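PDB 3MCX: SusD superfamily protein from Bacteroides thetaiotaomicron, which is of unknown function but, like other SusD-type proteins, probably captures glycans at the outer membrane surface, and carries zinc ions in the crystal. Local coordinates for residues T90-I95 against G153-T158; S132-T137 against Q174-V179; G149-V154 against S170-C175. All blocks are in the same frame, centred on the assembly; numbering follows the deposited sequence.

Interaction 1 of 3, residues T90-I95 against G153-T158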
ATOM      1  N   THR A  90      -1.604  15.842  -3.419  1.00  6.09           N
ATOM      2  CA  THR A  90      -0.618  15.192  -4.287  1.00  6.41           C
ATOM      3  C   THR A  90      -1.284  14.127  -5.137  1.00  5.88           C
ATOM      4  O   THR A  90      -0.964  14.001  -6.335  1.00  6.15           O
ATOM      5  CB  THR A  90       0.560  14.637  -3.468  1.00  7.07           C
ATOM      6  OG1 THR A  90       1.107  15.702  -2.662  1.00  7.78           O
ATOM      7  CG2 THR A  90       1.648  14.018  -4.365  1.00  7.98           C
ATOM      8  N   VAL A  91      -2.175  13.310  -4.546  1.00  6.20           N
ATOM      9  CA  VAL A  91      -2.853  12.281  -5.333  1.00  6.40           C
ATOM     10  C   VAL A  91      -3.788  12.914  -6.346  1.00  6.57           C
ATOM     11  O   VAL A  91      -3.857  12.467  -7.498  1.00  6.27           O
ATOM     12  CB  VAL A  91      -3.501  11.196  -4.457  1.00  6.55           C
ATOM     13  CG1 VAL A  91      -4.197  10.176  -5.355  1.00  7.30           C
ATOM     14  CG2 VAL A  91      -2.434  10.499  -3.611  1.00  7.42           C
ATOM     15  N   TYR A  92      -4.473  13.992  -5.970  1.00  5.56           N
ATOM     16  CA  TYR A  92      -5.310  14.691  -6.952  1.00  5.48           C
ATOM     17  C   TYR A  92      -4.479  15.295  -8.091  1.00  6.42           C
ATOM     18  O   TYR A  92      -4.931  15.392  -9.213  1.00  6.44           O
ATOM     19  CB  TYR A  92      -6.236  15.731  -6.293  1.00  5.38           C
ATOM     20  CG  TYR A  92      -7.531  15.114  -5.856  1.00  5.51           C
ATOM     21  CD1 TYR A  92      -8.430  14.672  -6.796  1.00  6.60           C
ATOM     22  CD2 TYR A  92      -7.821  14.916  -4.499  1.00  6.85           C
ATOM     23  CE1 TYR A  92      -9.602  14.063  -6.411  1.00  6.38           C
ATOM     24  CE2 TYR A  92      -8.977  14.310  -4.112  1.00  6.47           C
ATOM     25  CZ  TYR A  92      -9.872  13.876  -5.073  1.00  8.84           C
ATOM     26  OH  TYR A  92     -11.009  13.210  -4.670  1.00  7.25           O
ATOM     27  N   LYS A  93      -3.253  15.743  -7.802  1.00  5.92           N
ATOM     28  CA  LYS A  93      -2.377  16.238  -8.864  1.00  6.25           C
ATOM     29  C   LYS A  93      -2.078  15.114  -9.859  1.00  6.09           C
ATOM     30  O   LYS A  93      -2.106  15.344 -11.066  1.00  5.90           O
ATOM     31  CB  LYS A  93      -1.071  16.812  -8.284  1.00  7.59           C
ATOM     32  CG  LYS A  93      -0.183  17.520  -9.307  1.00  8.64           C
ATOM     33  CD  LYS A  93       0.997  18.163  -8.524  1.00 13.93           C
ATOM     34  CE  LYS A  93       2.049  18.798  -9.420  1.00 18.82           C
ATOM     35  NZ  LYS A  93       3.210  19.207  -8.530  1.00 24.18           N
ATOM     36  N   VAL A  94      -1.777  13.918  -9.347  1.00  5.68           N
ATOM     37  CA  VAL A  94      -1.556  12.782 -10.231  1.00  6.38           C
ATOM     38  C   VAL A  94      -2.824  12.519 -11.055  1.00  6.05           C
ATOM     39  O   VAL A  94      -2.732  12.316 -12.268  1.00  6.94           O
ATOM     40  CB  VAL A  94      -1.144  11.530  -9.483  1.00  6.34           C
ATOM     41  CG1 VAL A  94      -1.234  10.285 -10.402  1.00  7.62           C
ATOM     42  CG2 VAL A  94       0.294  11.699  -8.933  1.00  8.41           C
ATOM     43  N   ILE A  95      -4.001  12.526 -10.429  1.00  6.27           N
ATOM     44  CA  ILE A  95      -5.248  12.275 -11.168  1.00  6.19           C
ATOM     45  C   ILE A  95      -5.422  13.310 -12.286  1.00  6.15           C
ATOM     46  O   ILE A  95      -5.709  12.973 -13.442  1.00  5.92           O
ATOM     47  CB  ILE A  95      -6.452  12.262 -10.211  1.00  6.43           C
ATOM     48  CG1 ILE A  95      -6.410  10.983  -9.374  1.00  6.90           C
ATOM     49  CG2 ILE A  95      -7.765  12.408 -11.009  1.00  5.52           C
ATOM     50  CD1 ILE A  95      -7.384  10.954  -8.195  1.00  7.80           C
ATOM     51  N   GLY A 153     -17.169   8.845  -0.082  1.00  6.48           N
ATOM     52  CA  GLY A 153     -15.829   8.619  -0.524  1.00  6.54           C
ATOM     53  C   GLY A 153     -15.162   9.961  -0.777  1.00  7.00           C
ATOM     54  O   GLY A 153     -15.089  10.801   0.137  1.00  8.16           O
ATOM     55  N   VAL A 154     -14.667  10.174  -1.987  1.00  5.86           N
ATOM     56  CA  VAL A 154     -14.019  11.418  -2.365  1.00  5.86           C
ATOM     57  C   VAL A 154     -14.563  11.910  -3.701  1.00  6.47           C
ATOM     58  O   VAL A 154     -15.324  11.193  -4.374  1.00  6.34           O
ATOM     59  CB  VAL A 154     -12.511  11.260  -2.436  1.00  5.26           C
ATOM     60  CG1 VAL A 154     -11.925  10.797  -1.097  1.00  5.89           C
ATOM     61  CG2 VAL A 154     -12.116  10.265  -3.554  1.00  6.80           C
ATOM     62  N   PRO A 155     -14.206  13.127  -4.121  1.00  5.81           N
ATOM     63  CA  PRO A 155     -14.631  13.580  -5.434  1.00  6.04           C
ATOM     64  C   PRO A 155     -13.995  12.794  -6.585  1.00  6.03           C
ATOM     65  O   PRO A 155     -12.826  12.417  -6.554  1.00  7.08           O
ATOM     66  CB  PRO A 155     -14.200  15.058  -5.462  1.00  6.74           C
ATOM     67  CG  PRO A 155     -14.234  15.455  -4.023  1.00  6.91           C
ATOM     68  CD  PRO A 155     -13.702  14.253  -3.313  1.00  6.14           C
ATOM     69  N   ILE A 156     -14.802  12.554  -7.597  1.00  5.53           N
ATOM     70  CA  ILE A 156     -14.374  11.824  -8.774  1.00  6.55           C
ATOM     71  C   ILE A 156     -14.159  12.773  -9.937  1.00  7.73           C
ATOM     72  O   ILE A 156     -15.082  13.467 -10.410  1.00  8.20           O
ATOM     73  CB  ILE A 156     -15.408  10.737  -9.173  1.00  6.66           C
ATOM     74  CG1 ILE A 156     -15.545   9.734  -8.038  1.00  6.88           C
ATOM     75  CG2 ILE A 156     -14.976  10.026 -10.490  1.00  7.07           C
ATOM     76  CD1 ILE A 156     -16.615   8.668  -8.294  1.00  6.74           C
ATOM     77  N   GLU A 157     -12.910  12.770 -10.427  1.00  8.73           N
ATOM     78  CA  GLU A 157     -12.547  13.508 -11.664  1.00 10.32           C
ATOM     79  C   GLU A 157     -12.090  12.576 -12.783  1.00 10.50           C
ATOM     80  O   GLU A 157     -11.121  11.851 -12.627  1.00  9.82           O
ATOM     81  CB  GLU A 157     -11.427  14.507 -11.374  1.00 12.58           C
ATOM     82  CG  GLU A 157     -11.832  15.574 -10.389  1.00 15.17           C
ATOM     83  CD  GLU A 157     -10.749  16.646 -10.165  1.00 22.68           C
ATOM     84  OE1 GLU A 157      -9.745  16.657 -10.925  1.00 23.74           O
ATOM     85  OE2 GLU A 157     -10.925  17.488  -9.249  1.00 24.68           O
ATOM     86  N   THR A 158     -12.774  12.611 -13.921  1.00 11.32           N
ATOM     87  CA  THR A 158     -12.409  11.769 -15.074  1.00 12.17           C
ATOM     88  C   THR A 158     -12.212  12.576 -16.369  1.00 12.88           C
ATOM     89  O   THR A 158     -12.139  12.016 -17.471  1.00 14.77           O
ATOM     90  CB  THR A 158     -13.426  10.633 -15.290  1.00 12.90           C
ATOM     91  OG1 THR A 158     -14.715  11.182 -15.565  1.00 15.09           O
ATOM     92  CG2 THR A 158     -13.493   9.678 -14.060  1.00 13.21           C
TER

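Interaction 2 of 3, residues S132-T137 against Q174-V179. With ZN (zinc ion), chain B.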
ATOM      1  N   SER A 132      -4.976   5.770  -8.046  1.00  6.26           N
ATOM      2  CA  SER A 132      -4.974   7.004  -7.280  1.00  6.19           C
ATOM      3  C   SER A 132      -6.327   7.220  -6.577  1.00  6.31           C
ATOM      4  O   SER A 132      -6.370   7.544  -5.402  1.00  7.50           O
ATOM      5  CB  SER A 132      -4.550   8.153  -8.163  1.00  7.20           C
ATOM      6  OG  SER A 132      -3.190   8.005  -8.598  1.00  7.38           O
ATOM      7  N   LEU A 133      -7.432   7.037  -7.308  1.00  6.13           N
ATOM      8  CA  LEU A 133      -8.752   7.222  -6.709  1.00  6.70           C
ATOM      9  C   LEU A 133      -8.934   6.181  -5.592  1.00  6.97           C
ATOM     10  O   LEU A 133      -9.480   6.508  -4.527  1.00  6.58           O
ATOM     11  CB  LEU A 133      -9.832   7.101  -7.764  1.00  6.28           C
ATOM     12  CG  LEU A 133     -11.276   7.202  -7.237  1.00  6.41           C
ATOM     13  CD1 LEU A 133     -11.545   8.471  -6.431  1.00  7.56           C
ATOM     14  CD2 LEU A 133     -12.305   7.046  -8.392  1.00  7.88           C
ATOM     15  N   PHE A 134      -8.493   4.938  -5.800  1.00  6.69           N
ATOM     16  CA  PHE A 134      -8.561   3.894  -4.774  1.00  7.18           C
ATOM     17  C   PHE A 134      -7.831   4.330  -3.500  1.00  7.45           C
ATOM     18  O   PHE A 134      -8.347   4.197  -2.392  1.00  7.57           O
ATOM     19  CB  PHE A 134      -7.967   2.594  -5.339  1.00  7.05           C
ATOM     20  CG  PHE A 134      -7.911   1.441  -4.375  1.00  6.44           C
ATOM     21  CD1 PHE A 134      -9.055   0.900  -3.848  1.00  7.97           C
ATOM     22  CD2 PHE A 134      -6.704   0.864  -4.041  1.00  7.69           C
ATOM     23  CE1 PHE A 134      -8.998  -0.201  -3.013  1.00  9.02           C
ATOM     24  CE2 PHE A 134      -6.645  -0.226  -3.183  1.00  8.00           C
ATOM     25  CZ  PHE A 134      -7.781  -0.762  -2.692  1.00  8.84           C
ATOM     26  N   ASN A 135      -6.607   4.835  -3.668  1.00  7.51           N
ATOM     27  CA  ASN A 135      -5.808   5.305  -2.535  1.00  7.82           C
ATOM     28  C   ASN A 135      -6.501   6.397  -1.748  1.00  7.14           C
ATOM     29  O   ASN A 135      -6.533   6.367  -0.512  1.00  7.21           O
ATOM     30  CB  ASN A 135      -4.436   5.749  -3.031  1.00  7.11           C
ATOM     31  CG  ASN A 135      -3.559   4.562  -3.445  1.00  7.52           C
ATOM     32  OD1 ASN A 135      -3.614   3.491  -2.824  1.00  7.95           O
ATOM     33  ND2 ASN A 135      -2.728   4.755  -4.476  1.00  7.35           N
ATOM     34  N   LEU A 136      -7.078   7.385  -2.443  1.00  6.56           N
ATOM     35  CA  LEU A 136      -7.824   8.428  -1.742  1.00  6.01           C
ATOM     36  C   LEU A 136      -9.046   7.864  -0.993  1.00  6.28           C
ATOM     37  O   LEU A 136      -9.344   8.262   0.117  1.00  6.75           O
ATOM     38  CB  LEU A 136      -8.283   9.513  -2.708  1.00  6.40           C
ATOM     39  CG  LEU A 136      -7.167  10.440  -3.200  1.00  7.08           C
ATOM     40  CD1 LEU A 136      -7.574  11.082  -4.509  1.00  8.30           C
ATOM     41  CD2 LEU A 136      -6.843  11.483  -2.137  1.00  7.34           C
ATOM     42  N   THR A 137      -9.766   6.966  -1.657  1.00  6.01           N
ATOM     43  CA  THR A 137     -11.004   6.460  -1.138  1.00  6.24           C
ATOM     44  C   THR A 137     -10.745   5.665   0.148  1.00  6.94           C
ATOM     45  O   THR A 137     -11.534   5.723   1.091  1.00  6.29           O
ATOM     46  CB  THR A 137     -11.757   5.617  -2.197  1.00  6.43           C
ATOM     47  OG1 THR A 137     -12.003   6.423  -3.349  1.00  7.62           O
ATOM     48  CG2 THR A 137     -13.069   5.082  -1.643  1.00  7.94           C
ATOM     49  N   GLN A 174     -19.376   4.437  -5.466  1.00  5.29           N
ATOM     50  CA  GLN A 174     -19.195   5.120  -6.729  1.00  5.16           C
ATOM     51  C   GLN A 174     -17.719   5.248  -7.069  1.00  6.14           C
ATOM     52  O   GLN A 174     -17.296   5.059  -8.218  1.00  5.87           O
ATOM     53  CB  GLN A 174     -19.858   6.486  -6.671  1.00  4.78           C
ATOM     54  CG  GLN A 174     -21.380   6.435  -6.766  1.00  4.80           C
ATOM     55  CD  GLN A 174     -22.037   7.784  -6.551  1.00  4.78           C
ATOM     56  OE1 GLN A 174     -21.560   8.593  -5.740  1.00  4.71           O
ATOM     57  NE2 GLN A 174     -23.134   8.030  -7.247  1.00  5.07           N
ATOM     58  N   CYS A 175     -16.918   5.500  -6.043  1.00  6.31           N
ATOM     59  CA  CYS A 175     -15.476   5.581  -6.227  1.00  6.44           C
ATOM     60  C   CYS A 175     -14.905   4.239  -6.645  1.00  7.02           C
ATOM     61  O   CYS A 175     -14.137   4.157  -7.602  1.00  6.45           O
ATOM     62  CB  CYS A 175     -14.806   6.115  -4.956  1.00  6.95           C
ATOM     63  SG  CYS A 175     -15.154   7.858  -4.653  1.00  6.79           S
ATOM     64  N   TYR A 176     -15.262   3.173  -5.932  1.00  7.00           N
ATOM     65  CA  TYR A 176     -14.778   1.842  -6.333  1.00  6.27           C
ATOM     66  C   TYR A 176     -15.215   1.455  -7.762  1.00  6.40           C
ATOM     67  O   TYR A 176     -14.456   0.839  -8.502  1.00  6.20           O
ATOM     68  CB  TYR A 176     -15.181   0.756  -5.330  1.00  6.58           C
ATOM     69  CG  TYR A 176     -14.248   0.531  -4.156  1.00  7.73           C
ATOM     70  CD1 TYR A 176     -14.265   1.349  -3.038  1.00  8.60           C
ATOM     71  CD2 TYR A 176     -13.396  -0.551  -4.147  1.00  9.64           C
ATOM     72  CE1 TYR A 176     -13.426   1.109  -1.951  1.00  8.20           C
ATOM     73  CE2 TYR A 176     -12.555  -0.799  -3.069  1.00  8.80           C
ATOM     74  CZ  TYR A 176     -12.602   0.017  -1.966  1.00  8.89           C
ATOM     75  OH  TYR A 176     -11.775  -0.260  -0.892  1.00  8.64           O
ATOM     76  N   GLU A 177     -16.432   1.804  -8.138  1.00  5.58           N
ATOM     77  CA  GLU A 177     -16.898   1.535  -9.521  1.00  6.37           C
ATOM     78  C   GLU A 177     -15.950   2.185 -10.519  1.00  6.92           C
ATOM     79  O   GLU A 177     -15.576   1.579 -11.512  1.00  6.43           O
ATOM     80  CB  GLU A 177     -18.277   2.072  -9.770  1.00  6.34           C
ATOM     81  CG  GLU A 177     -19.377   1.288  -9.167  1.00  7.93           C
ATOM     82  CD  GLU A 177     -20.717   1.948  -9.454  1.00  8.64           C
ATOM     83  OE1 GLU A 177     -20.753   3.188  -9.736  1.00  8.12           O
ATOM     84  OE2 GLU A 177     -21.735   1.212  -9.428  1.00  9.85           O
ATOM     85  N   GLN A 178     -15.543   3.416 -10.236  1.00  6.21           N
ATOM     86  CA  GLN A 178     -14.641   4.125 -11.174  1.00  6.47           C
ATOM     87  C   GLN A 178     -13.241   3.512 -11.181  1.00  6.56           C
ATOM     88  O   GLN A 178     -12.638   3.407 -12.272  1.00  6.95           O
ATOM     89  CB  GLN A 178     -14.588   5.619 -10.841  1.00  6.83           C
ATOM     90  CG  GLN A 178     -13.838   6.457 -11.850  1.00  7.02           C
ATOM     91  CD  GLN A 178     -14.502   6.470 -13.191  1.00  8.28           C
ATOM     92  OE1 GLN A 178     -15.670   6.855 -13.322  1.00  9.55           O
ATOM     93  NE2 GLN A 178     -13.761   6.063 -14.222  1.00 11.67           N
ATOM     94  N   VAL A 179     -12.763   3.084  -9.999  1.00  6.10           N
ATOM     95  CA  VAL A 179     -11.478   2.424  -9.917  1.00  6.86           C
ATOM     96  C   VAL A 179     -11.457   1.165 -10.774  1.00  6.88           C
ATOM     97  O   VAL A 179     -10.546   0.946 -11.584  1.00  6.61           O
ATOM     98  CB  VAL A 179     -11.162   2.036  -8.488  1.00  6.72           C
ATOM     99  CG1 VAL A 179      -9.904   1.128  -8.430  1.00  7.52           C
ATOM    100  CG2 VAL A 179     -11.002   3.312  -7.608  1.00  7.47           C
TER
HETATM  101 ZN    ZN B   1     -22.360   4.128 -10.190  0.80 12.14          ZN
HETATM  102  O   HOH W   1     -21.351   5.847 -10.230  1.00  8.09           O

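Interaction 3 of 3, residues G149-V154 against S170-C175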
ATOM      1  N   GLY A 149     -20.223   0.270   0.544  1.00  6.19           N
ATOM      2  CA  GLY A 149     -19.768   1.568   0.077  1.00  5.63           C
ATOM      3  C   GLY A 149     -20.781   2.680   0.112  1.00  6.22           C
ATOM      4  O   GLY A 149     -20.667   3.649  -0.648  1.00  5.78           O
ATOM      5  N   ALA A 150     -21.788   2.589   0.975  1.00  5.40           N
ATOM      6  CA  ALA A 150     -22.836   3.595   1.020  1.00  5.61           C
ATOM      7  C   ALA A 150     -22.369   4.976   1.477  1.00  6.10           C
ATOM      8  O   ALA A 150     -22.902   5.987   1.011  1.00  7.06           O
ATOM      9  CB  ALA A 150     -24.007   3.136   1.907  1.00  5.07           C
ATOM     10  N   SER A 151     -21.383   5.002   2.362  1.00  6.55           N
ATOM     11  CA  SER A 151     -20.931   6.253   2.970  1.00  6.48           C
ATOM     12  C   SER A 151     -20.081   7.072   1.985  1.00  6.52           C
ATOM     13  O   SER A 151     -19.753   6.597   0.890  1.00  6.21           O
ATOM     14  CB  SER A 151     -20.149   5.926   4.243  1.00  6.65           C
ATOM     15  OG  SER A 151     -18.902   5.396   3.970  1.00  7.40           O
ATOM     16  N   LEU A 152     -19.712   8.295   2.372  1.00  6.36           N
ATOM     17  CA  LEU A 152     -18.983   9.185   1.449  1.00  6.56           C
ATOM     18  C   LEU A 152     -17.543   8.791   1.197  1.00  6.75           C
ATOM     19  O   LEU A 152     -16.801   8.459   2.131  1.00  6.41           O
ATOM     20  CB  LEU A 152     -19.047  10.640   1.936  1.00  6.83           C
ATOM     21  CG  LEU A 152     -20.431  11.295   1.953  1.00  9.69           C
ATOM     22  CD1 LEU A 152     -20.326  12.722   2.507  1.00 11.48           C
ATOM     23  CD2 LEU A 152     -21.079  11.289   0.566  1.00  9.81           C
ATOM     24  N   GLY A 153     -17.169   8.845  -0.082  1.00  6.48           N
ATOM     25  CA  GLY A 153     -15.829   8.619  -0.524  1.00  6.54           C
ATOM     26  C   GLY A 153     -15.162   9.961  -0.777  1.00  7.00           C
ATOM     27  O   GLY A 153     -15.089  10.801   0.137  1.00  8.16           O
ATOM     28  N   VAL A 154     -14.667  10.174  -1.987  1.00  5.86           N
ATOM     29  CA  VAL A 154     -14.019  11.418  -2.365  1.00  5.86           C
ATOM     30  C   VAL A 154     -14.563  11.910  -3.701  1.00  6.47           C
ATOM     31  O   VAL A 154     -15.324  11.193  -4.374  1.00  6.34           O
ATOM     32  CB  VAL A 154     -12.511  11.260  -2.436  1.00  5.26           C
ATOM     33  CG1 VAL A 154     -11.925  10.797  -1.097  1.00  5.89           C
ATOM     34  CG2 VAL A 154     -12.116  10.265  -3.554  1.00  6.80           C
ATOM     35  N   SER A 170     -18.310  11.776  -3.972  1.00  5.77           N
ATOM     36  CA  SER A 170     -19.106  10.621  -4.419  1.00  5.03           C
ATOM     37  C   SER A 170     -19.112   9.615  -3.288  1.00  5.14           C
ATOM     38  O   SER A 170     -18.335   9.773  -2.335  1.00  6.50           O
ATOM     39  CB  SER A 170     -18.525  10.054  -5.718  1.00  5.33           C
ATOM     40  OG  SER A 170     -18.836  10.894  -6.826  1.00  6.70           O
ATOM     41  N   THR A 171     -19.970   8.602  -3.362  1.00  4.78           N
ATOM     42  CA  THR A 171     -19.924   7.555  -2.329  1.00  4.65           C
ATOM     43  C   THR A 171     -18.721   6.663  -2.505  1.00  5.55           C
ATOM     44  O   THR A 171     -18.125   6.596  -3.593  1.00  5.07           O
ATOM     45  CB  THR A 171     -21.192   6.679  -2.325  1.00  4.83           C
ATOM     46  OG1 THR A 171     -21.209   5.859  -3.520  1.00  5.00           O
ATOM     47  CG2 THR A 171     -22.472   7.518  -2.213  1.00  4.58           C
ATOM     48  N   VAL A 172     -18.359   5.939  -1.446  1.00  5.26           N
ATOM     49  CA  VAL A 172     -17.307   4.944  -1.549  1.00  5.36           C
ATOM     50  C   VAL A 172     -17.576   3.954  -2.685  1.00  6.00           C
ATOM     51  O   VAL A 172     -16.689   3.639  -3.474  1.00  6.30           O
ATOM     52  CB  VAL A 172     -17.122   4.231  -0.187  1.00  6.01           C
ATOM     53  CG1 VAL A 172     -16.240   3.004  -0.305  1.00  6.68           C
ATOM     54  CG2 VAL A 172     -16.502   5.248   0.868  1.00  6.62           C
ATOM     55  N   ALA A 173     -18.820   3.495  -2.820  1.00  5.34           N
ATOM     56  CA  ALA A 173     -19.135   2.542  -3.898  1.00  5.03           C
ATOM     57  C   ALA A 173     -18.961   3.182  -5.289  1.00  5.67           C
ATOM     58  O   ALA A 173     -18.457   2.526  -6.198  1.00  6.30           O
ATOM     59  CB  ALA A 173     -20.547   1.993  -3.739  1.00  5.88           C
ATOM     60  N   GLN A 174     -19.376   4.437  -5.466  1.00  5.29           N
ATOM     61  CA  GLN A 174     -19.195   5.120  -6.729  1.00  5.16           C
ATOM     62  C   GLN A 174     -17.719   5.248  -7.069  1.00  6.14           C
ATOM     63  O   GLN A 174     -17.296   5.059  -8.218  1.00  5.87           O
ATOM     64  CB  GLN A 174     -19.858   6.486  -6.671  1.00  4.78           C
ATOM     65  CG  GLN A 174     -21.380   6.435  -6.766  1.00  4.80           C
ATOM     66  CD  GLN A 174     -22.037   7.784  -6.551  1.00  4.78           C
ATOM     67  OE1 GLN A 174     -21.560   8.593  -5.740  1.00  4.71           O
ATOM     68  NE2 GLN A 174     -23.134   8.030  -7.247  1.00  5.07           N
ATOM     69  N   CYS A 175     -16.918   5.500  -6.043  1.00  6.31           N
ATOM     70  CA  CYS A 175     -15.476   5.581  -6.227  1.00  6.44           C
ATOM     71  C   CYS A 175     -14.905   4.239  -6.645  1.00  7.02           C
ATOM     72  O   CYS A 175     -14.137   4.157  -7.602  1.00  6.45           O
ATOM     73  CB  CYS A 175     -14.806   6.115  -4.956  1.00  6.95           C
ATOM     74  SG  CYS A 175     -15.154   7.858  -4.653  1.00  6.79           S
TER

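Interaction 1 of 3, residues T90-I95 against G153-T158
The Y92 ring meets the 153-158 loop with its hydroxyl end: the carbonyl oxygen of P155 lies at the ring edge and in its plane. The carboxylate of E157 reaches the ring obliquely, its OE2 4.5 Å from CD1 of Y92, and W88 meets the same ring at a slant from one helical turn back. Y92 OH donates to P155 O at 2.7 Å, in the carbonyl plane and on a lone pair, with a C=O...donor angle of 124°. The tyrosine side chain runs across the proline at about a right angle. Its oxygen also presses on carbon, with OH 3.2 Å from P155 CD and 3.3 Å from V154 CB. With V154 CG1 anti to the carbonyl carbon (chi1 -59°), CG2 falls between N and that carbon, equally near the hydroxyl. Further along the helix I95 points its branch methyl, anti to the backbone N, at the loop, with CG2 3.8 Å from E157 O; the hydrogen bond to that oxygen comes from N99 ND2. A phenylalanine in place of Y92 would probably leave the buried carbonyl of P155 without this donor and the loop less firmly tied to the helix. The E157 carboxylate has further partners: OE1 bonds weakly to S161 and OE2 weakly to a glycerol, probably from the crystallisation liquor. Together these contacts fasten an irregular loop, which follows helix 115-140, onto the flank of helix 81-106, a loop-on-helix packing within the largely helical SusD-family fold.

Interaction 2 of 3, residues S132-T137 against Q174-V179
L133, F134 and T137 of helix 115-140 pack on C175, Y176 and V179 of helix 172-186 in a near-antiparallel helix pair of the SusD-family fold, the local axes 9.0 Å apart and their directions 156° from each other. Apolar contacts dominate. L133, with CG anti to its backbone N (chi1 177°), spreads its two methyls over the partner helix: CD2 lies 3.5 Å from C175 O and also meets CB of Q178, while CD1 faces the C175 sulfur. V179 drives CG2 against the backbone, 3.5 Å from F134 N, wedging between L133 and F134. The aromatic part is an offset edge-to-face pair: the edge of F134 turns toward the face of Y176, planes at 86° and centroids 5.6 Å apart, and CE1 of F134 comes 3.6 Å from CE2 of Y176. V211 of helix 201-214 touches both side chains. The hydrogen bonds here lie within a helix: T137 OG1 donates to L133 O at 2.8 Å from above the carbonyl plane, and that oxygen also accepts from T137 N; Q178 sends its amide nitrogen to D182. T137 OG1 nevertheless touches the neighbour, 3.2 Å from C175 CB. On the outer side of helix 172-186, E177 binds a zinc ion through OE1 alone, at 1.9 Å, with a water as a second ligand.

Interaction 3 of 3, residues G149-V154 against S170-C175
The CA atoms of G149 and A173, and those of G153 and V172, stand 4.1 Å apart in the tight part of the contact. A CB on G149 would fall 2.6 Å from A173 N, and one on G153 would run into the sulfur of C175. Backbone bonds lace the gap: A173 N donates to G149 O at 2.9 Å, V172 N to S151 O at 2.8 Å and nearly straight (170°), G153 N to S170 O at 2.7 Å, and S170 N to V154 O. L152 and T171 make a single beta bridge. At the buried end V154 N donates to C175 SG at 3.6 Å. The outer side is looser: A150 is exposed to solvent and directs its CB away from the helix start, its carbonyl oxygen meeting T171 CG2. T171 and Q174 close the helix start as a capping box. T171 OG1, set between its own N and carbonyl carbon (chi1 70°), accepts from Q174 N at 3.0 Å, and Q174 OE1 accepts from T171 N in return. The loop thus lies against the N-terminal end of helix 172-186, while V154 dips inward to L133 and T137 of helix 115-140 and to W88 of helix 81-106.

In the fold
V154 and C175 knit the three contacts together. V154 belongs to interactions 1 and 3, and its CG2 lies 3.4 Å from L133 CD1 of interaction 2; C175 serves interactions 2 and 3. The 149-158 loop thereby joins helices 81-106, 115-140 and 172-186 around one buried point. Interactions 2 and 3 are closest, their centres about 8 Å apart, against about 9 Å for 1 and 2 and about 13 Å for 1 and 3, where I156 CD1 still touches S170 OG at 3.5 Å. The zinc held by E177 sits outside this core, about 7 Å from the T171 side chain, away from the zinc site of E315, E319 and H330.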